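Local coordinates for tail spike protein gp49 (Pseudomonas phage LKA1, PDB 4RU4), which probably serves the phage as a calcium-binding tailspike lyase that cleaves the O-specific polysaccharide of Pseudomonas during entry, at residues 20-34 against 45-59. Residues are numbered along the deposited sequence; the frame is centred on the assembly and turned at random.
Sequences FGAVGDGASHPLSER and YPHAVALSDEIDWAA. With EDO (1,2-ethanediol), chain V; EDO (1,2-ethanediol), chain C.
The N-terminal end of the pectin lyase-like beta-helix, where helix 55-65 starts, illustrates how a loop is moored to the start of a helix by backbone and acidic side chains together: I55 N donates to H29 O at 2.8 Å, nearly straight at 173°, while E54, the N-cap residue, reaches back to the same loop. Its chain bends at chi2 (-75°), which brings the carboxylate round to the loop; OE1 takes H29 N on its syn lone pair (2.9 Å) and OE2 takes S28 OG, so both oxygens are engaged and the group is held against rotation. Two residues after E54, D56 OD1 accepts V23 N at 2.8 Å, nearly along its C-O axis, and G24 N from the syn side, tilted out of the carboxylate plane; OD2 also receives Q78 N of strand 75-79. L31 N binds D53 O, and with the I55 N to H29 O bond it frames the single antiparallel bridge of P30 with E54. L31 spreads its two methyls: CD1 against A48 CB, CD2 toward I55 and obliquely to the Y45 ring, 3.6 Å from CE2. A58 CB sits over the centre of that ring's face, and at its edge Y45 OH donates to F20 O (2.6 Å). I55 CG2 lies 3.7 Å from R34 NH1, which itself binds G21 O. E54 and D56 thus accept three of the loop's backbone N-H groups and the S28 hydroxyl, and their negative charge near the start of the helix would probably be favoured by its dipole.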
loop_
_atom_site.group_PDB
_atom_site.type_symbol
_atom_site.label_atom_id
_atom_site.label_comp_id
_atom_site.label_asym_id
_atom_site.label_seq_id
_atom_site.Cartn_x
_atom_site.Cartn_y
_atom_site.Cartn_z
ATOM N N PHE B 20 24.826 16.037 -36.276
ATOM C CA PHE B 20 24.313 15.544 -37.538
ATOM C C PHE B 20 23.567 16.637 -38.290
ATOM O O PHE B 20 22.802 16.351 -39.224
ATOM C CB PHE B 20 23.460 14.289 -37.333
ATOM C CG PHE B 20 24.254 13.098 -36.872
ATOM C CD1 PHE B 20 24.526 12.914 -35.531
ATOM C CD2 PHE B 20 24.776 12.186 -37.790
ATOM C CE1 PHE B 20 25.286 11.829 -35.088
ATOM C CE2 PHE B 20 25.552 11.086 -37.351
ATOM C CZ PHE B 20 25.794 10.916 -36.002
ATOM N N GLY B 21 23.782 17.890 -37.883
ATOM C CA GLY B 21 23.263 19.019 -38.638
ATOM C C GLY B 21 21.930 19.623 -38.217
ATOM O O GLY B 21 21.429 20.505 -38.895
ATOM N N ALA B 22 21.366 19.181 -37.092
ATOM C CA ALA B 22 20.097 19.717 -36.603
ATOM C C ALA B 22 20.136 21.234 -36.384
ATOM O O ALA B 22 21.204 21.816 -36.100
ATOM C CB ALA B 22 19.712 19.023 -35.279
ATOM N N VAL B 23 18.963 21.862 -36.471
ATOM C CA VAL B 23 18.831 23.274 -36.110
ATOM C C VAL B 23 18.137 23.412 -34.741
ATOM O O VAL B 23 18.685 24.011 -33.820
ATOM C CB VAL B 23 18.038 24.055 -37.170
ATOM C CG1 VAL B 23 18.006 25.560 -36.824
ATOM C CG2 VAL B 23 18.643 23.830 -38.544
ATOM N N GLY B 24 16.927 22.862 -34.615
ATOM C CA GLY B 24 16.228 22.866 -33.340
ATOM C C GLY B 24 15.858 24.243 -32.805
ATOM O O GLY B 24 15.796 24.449 -31.584
ATOM N N ASP B 25 15.605 25.188 -33.704
ATOM C CA ASP B 25 15.212 26.534 -33.273
ATOM C C ASP B 25 13.693 26.764 -33.265
ATOM O O ASP B 25 13.235 27.886 -33.073
ATOM C CB ASP B 25 15.908 27.610 -34.122
ATOM C CG ASP B 25 15.463 27.608 -35.575
ATOM O OD1 ASP B 25 14.516 26.863 -35.963
ATOM O OD2 ASP B 25 16.069 28.388 -36.342
ATOM N N GLY B 26 12.922 25.709 -33.501
ATOM C CA GLY B 26 11.471 25.812 -33.507
ATOM C C GLY B 26 10.834 26.155 -34.845
ATOM O O GLY B 26 9.622 26.135 -34.976
ATOM N N ALA B 27 11.638 26.489 -35.845
ATOM C CA ALA B 27 11.086 26.807 -37.162
ATOM C C ALA B 27 11.410 25.667 -38.117
ATOM O O ALA B 27 12.328 24.874 -37.855
ATOM C CB ALA B 27 11.665 28.114 -37.697
ATOM N N SER B 28 10.656 25.592 -39.211
ATOM C CA SER B 28 10.917 24.614 -40.266
ATOM C C SER B 28 12.201 24.915 -41.050
ATOM O O SER B 28 12.519 26.061 -41.339
ATOM C CB SER B 28 9.742 24.535 -41.243
ATOM O OG SER B 28 8.661 23.868 -40.635
ATOM N N HIS B 29 12.928 23.859 -41.389
ATOM C CA HIS B 29 14.108 23.981 -42.231
ATOM C C HIS B 29 14.141 22.739 -43.101
ATOM O O HIS B 29 14.722 21.723 -42.720
ATOM C CB HIS B 29 15.381 24.073 -41.382
ATOM C CG HIS B 29 15.358 25.198 -40.395
ATOM N ND1 HIS B 29 15.491 26.514 -40.776
ATOM C CD2 HIS B 29 15.161 25.213 -39.055
ATOM C CE1 HIS B 29 15.411 27.292 -39.709
ATOM N NE2 HIS B 29 15.220 26.527 -38.650
ATOM N N PRO B 30 13.468 22.793 -44.256
ATOM C CA PRO B 30 13.539 21.639 -45.157
ATOM C C PRO B 30 14.979 21.462 -45.674
ATOM O O PRO B 30 15.772 22.413 -45.691
ATOM C CB PRO B 30 12.575 22.019 -46.291
ATOM C CG PRO B 30 12.531 23.538 -46.257
ATOM C CD PRO B 30 12.653 23.896 -44.798
ATOM N N LEU B 31 15.314 20.243 -46.071
ATOM C CA LEU B 31 16.624 19.924 -46.619
ATOM C C LEU B 31 16.965 20.827 -47.810
ATOM O O LEU B 31 18.128 21.123 -48.043
ATOM C CB LEU B 31 16.680 18.453 -47.052
ATOM C CG LEU B 31 16.767 17.427 -45.928
ATOM C CD1 LEU B 31 16.480 16.038 -46.488
ATOM C CD2 LEU B 31 18.133 17.457 -45.247
ATOM N N SER B 32 15.942 21.277 -48.531
ATOM C CA SER B 32 16.145 22.178 -49.670
ATOM C C SER B 32 16.862 23.487 -49.285
ATOM O O SER B 32 17.513 24.101 -50.112
ATOM C CB SER B 32 14.818 22.457 -50.372
ATOM O OG SER B 32 13.868 22.957 -49.454
ATOM N N GLU B 33 16.776 23.894 -48.025
ATOM C CA GLU B 33 17.571 25.032 -47.560
ATOM C C GLU B 33 19.074 24.798 -47.680
ATOM O O GLU B 33 19.843 25.746 -47.775
ATOM C CB GLU B 33 17.232 25.405 -46.113
ATOM C CG GLU B 33 15.888 26.092 -45.969
ATOM C CD GLU B 33 15.583 26.532 -44.531
ATOM O OE1 GLU B 33 16.442 26.339 -43.638
ATOM O OE2 GLU B 33 14.471 27.078 -44.315
ATOM N N ARG B 34 19.495 23.539 -47.682
ATOM C CA ARG B 34 20.919 23.233 -47.670
ATOM C C ARG B 34 21.415 22.502 -48.891
ATOM O O ARG B 34 22.589 22.609 -49.230
ATOM C CB ARG B 34 21.266 22.366 -46.459
ATOM C CG ARG B 34 21.886 23.124 -45.364
ATOM C CD ARG B 34 22.109 22.259 -44.154
ATOM N NE ARG B 34 21.848 23.080 -42.992
ATOM C CZ ARG B 34 21.883 22.656 -41.738
ATOM N NH1 ARG B 34 22.187 21.395 -41.457
ATOM N NH2 ARG B 34 21.621 23.515 -40.766
ATOM N N TYR B 45 22.429 12.362 -45.611
ATOM C CA TYR B 45 21.355 11.609 -44.938
ATOM C C TYR B 45 20.787 10.522 -45.867
ATOM O O TYR B 45 19.834 10.768 -46.600
ATOM C CB TYR B 45 20.212 12.539 -44.534
ATOM C CG TYR B 45 20.627 13.753 -43.733
ATOM C CD1 TYR B 45 21.042 13.627 -42.412
ATOM C CD2 TYR B 45 20.572 15.028 -44.277
ATOM C CE1 TYR B 45 21.417 14.728 -41.667
ATOM C CE2 TYR B 45 20.953 16.156 -43.512
ATOM C CZ TYR B 45 21.366 15.991 -42.217
ATOM O OH TYR B 45 21.737 17.087 -41.437
ATOM N N PRO B 46 21.376 9.322 -45.846
ATOM C CA PRO B 46 20.997 8.311 -46.839
ATOM C C PRO B 46 19.520 7.978 -46.796
ATOM O O PRO B 46 18.949 7.662 -47.826
ATOM C CB PRO B 46 21.834 7.100 -46.446
ATOM C CG PRO B 46 23.003 7.690 -45.685
ATOM C CD PRO B 46 22.459 8.863 -44.954
ATOM N N HIS B 47 18.875 8.101 -45.647
ATOM C CA HIS B 47 17.472 7.704 -45.607
ATOM C C HIS B 47 16.468 8.870 -45.663
ATOM O O HIS B 47 15.278 8.697 -45.411
ATOM C CB HIS B 47 17.228 6.730 -44.442
ATOM C CG HIS B 47 18.068 5.491 -44.526
ATOM N ND1 HIS B 47 18.169 4.738 -45.679
ATOM C CD2 HIS B 47 18.877 4.897 -43.619
ATOM C CE1 HIS B 47 18.989 3.723 -45.472
ATOM N NE2 HIS B 47 19.435 3.798 -44.231
ATOM N N ALA B 48 16.948 10.049 -46.039
ATOM C CA ALA B 48 16.056 11.142 -46.406
ATOM C C ALA B 48 15.212 10.714 -47.611
ATOM O O ALA B 48 15.719 10.077 -48.539
ATOM C CB ALA B 48 16.873 12.383 -46.767
ATOM N N VAL B 49 13.938 11.087 -47.613
ATOM C CA VAL B 49 13.031 10.697 -48.691
ATOM C C VAL B 49 12.873 11.802 -49.751
ATOM O O VAL B 49 12.795 11.524 -50.966
ATOM C CB VAL B 49 11.673 10.259 -48.107
ATOM C CG1 VAL B 49 10.653 9.876 -49.213
ATOM C CG2 VAL B 49 11.882 9.100 -47.126
ATOM N N ALA B 50 12.876 13.055 -49.302
ATOM C CA ALA B 50 12.636 14.190 -50.186
ATOM C C ALA B 50 13.268 15.466 -49.644
ATOM O O ALA B 50 13.408 15.645 -48.423
ATOM C CB ALA B 50 11.116 14.397 -50.375
ATOM N N LEU B 51 13.632 16.371 -50.552
ATOM C CA LEU B 51 14.200 17.655 -50.143
ATOM C C LEU B 51 13.274 18.450 -49.223
ATOM O O LEU B 51 13.713 19.358 -48.534
ATOM C CB LEU B 51 14.573 18.485 -51.366
ATOM C CG LEU B 51 15.818 17.989 -52.111
ATOM C CD1 LEU B 51 16.087 18.826 -53.401
ATOM C CD2 LEU B 51 16.999 18.027 -51.169
ATOM N N SER B 52 11.997 18.091 -49.188
ATOM C CA SER B 52 11.072 18.805 -48.310
ATOM C C SER B 52 11.071 18.246 -46.873
ATOM O O SER B 52 10.424 18.821 -45.993
ATOM C CB SER B 52 9.668 18.756 -48.906
ATOM O OG SER B 52 9.333 17.414 -49.192
ATOM N N ASP B 53 11.775 17.133 -46.639
ATOM C CA ASP B 53 11.942 16.600 -45.266
ATOM C C ASP B 53 12.644 17.630 -44.375
ATOM O O ASP B 53 13.509 18.374 -44.833
ATOM C CB ASP B 53 12.810 15.333 -45.246
ATOM C CG ASP B 53 12.099 14.117 -45.814
ATOM O OD1 ASP B 53 10.853 14.137 -45.915
ATOM O OD2 ASP B 53 12.804 13.148 -46.163
ATOM N N GLU B 54 12.319 17.624 -43.088
ATOM C CA GLU B 54 12.949 18.531 -42.137
ATOM C C GLU B 54 14.392 18.138 -41.842
ATOM O O GLU B 54 14.700 16.963 -41.621
ATOM C CB GLU B 54 12.151 18.542 -40.816
ATOM C CG GLU B 54 10.750 19.163 -40.936
ATOM C CD GLU B 54 10.773 20.685 -41.040
ATOM O OE1 GLU B 54 11.829 21.297 -40.774
ATOM O OE2 GLU B 54 9.724 21.275 -41.386
ATOM N N ILE B 55 15.278 19.124 -41.829
ATOM C CA ILE B 55 16.641 18.899 -41.381
ATOM C C ILE B 55 16.682 18.302 -39.949
ATOM O O ILE B 55 17.470 17.395 -39.686
ATOM C CB ILE B 55 17.464 20.214 -41.487
ATOM C CG1 ILE B 55 17.757 20.521 -42.971
ATOM C CG2 ILE B 55 18.757 20.134 -40.648
ATOM C CD1 ILE B 55 18.153 21.992 -43.273
ATOM N N ASP B 56 15.814 18.774 -39.046
ATOM C CA ASP B 56 15.815 18.254 -37.673
ATOM C C ASP B 56 15.499 16.770 -37.664
ATOM O O ASP B 56 16.095 16.005 -36.902
ATOM C CB ASP B 56 14.798 18.979 -36.783
ATOM C CG ASP B 56 15.201 20.422 -36.465
ATOM O OD1 ASP B 56 16.414 20.728 -36.445
ATOM O OD2 ASP B 56 14.286 21.247 -36.243
ATOM N N TRP B 57 14.554 16.359 -38.507
ATOM C CA TRP B 57 14.223 14.942 -38.572
ATOM C C TRP B 57 15.400 14.137 -39.132
ATOM O O TRP B 57 15.809 13.104 -38.560
ATOM C CB TRP B 57 12.958 14.679 -39.409
ATOM C CG TRP B 57 12.863 13.182 -39.695
ATOM C CD1 TRP B 57 12.335 12.219 -38.873
ATOM C CD2 TRP B 57 13.365 12.494 -40.850
ATOM N NE1 TRP B 57 12.457 10.979 -39.452
ATOM C CE2 TRP B 57 13.094 11.118 -40.664
ATOM C CE3 TRP B 57 14.011 12.908 -42.018
ATOM C CZ2 TRP B 57 13.449 10.170 -41.593
ATOM C CZ3 TRP B 57 14.363 11.955 -42.962
ATOM C CH2 TRP B 57 14.076 10.604 -42.744
ATOM N N ALA B 58 15.933 14.596 -40.259
ATOM C CA ALA B 58 17.072 13.924 -40.880
ATOM C C ALA B 58 18.238 13.786 -39.879
ATOM O O ALA B 58 18.840 12.715 -39.751
ATOM C CB ALA B 58 17.515 14.673 -42.174
ATOM N N ALA B 59 18.526 14.856 -39.145
ATOM C CA ALA B 59 19.604 14.830 -38.155
ATOM C C ALA B 59 19.334 13.863 -36.989
ATOM O O ALA B 59 20.222 13.106 -36.570
ATOM C CB ALA B 59 19.900 16.260 -37.625
HETATM C C1 EDO V . 18.620 10.213 -41.485
HETATM O O1 EDO V . 17.709 11.032 -42.191
HETATM C C2 EDO V . 18.582 8.861 -42.166
HETATM O O2 EDO V . 19.614 8.830 -43.144
HETATM C C1 EDO C . 19.693 26.206 -43.402
HETATM O O1 EDO C . 21.076 25.842 -43.516
HETATM C C2 EDO C . 19.169 25.921 -41.999
HETATM O O2 EDO C . 19.619 26.926 -41.082
HETATM O O HOH W 1 14.315 23.867 -35.932
HETATM O O HOH W 2 23.275 19.003 -42.903
#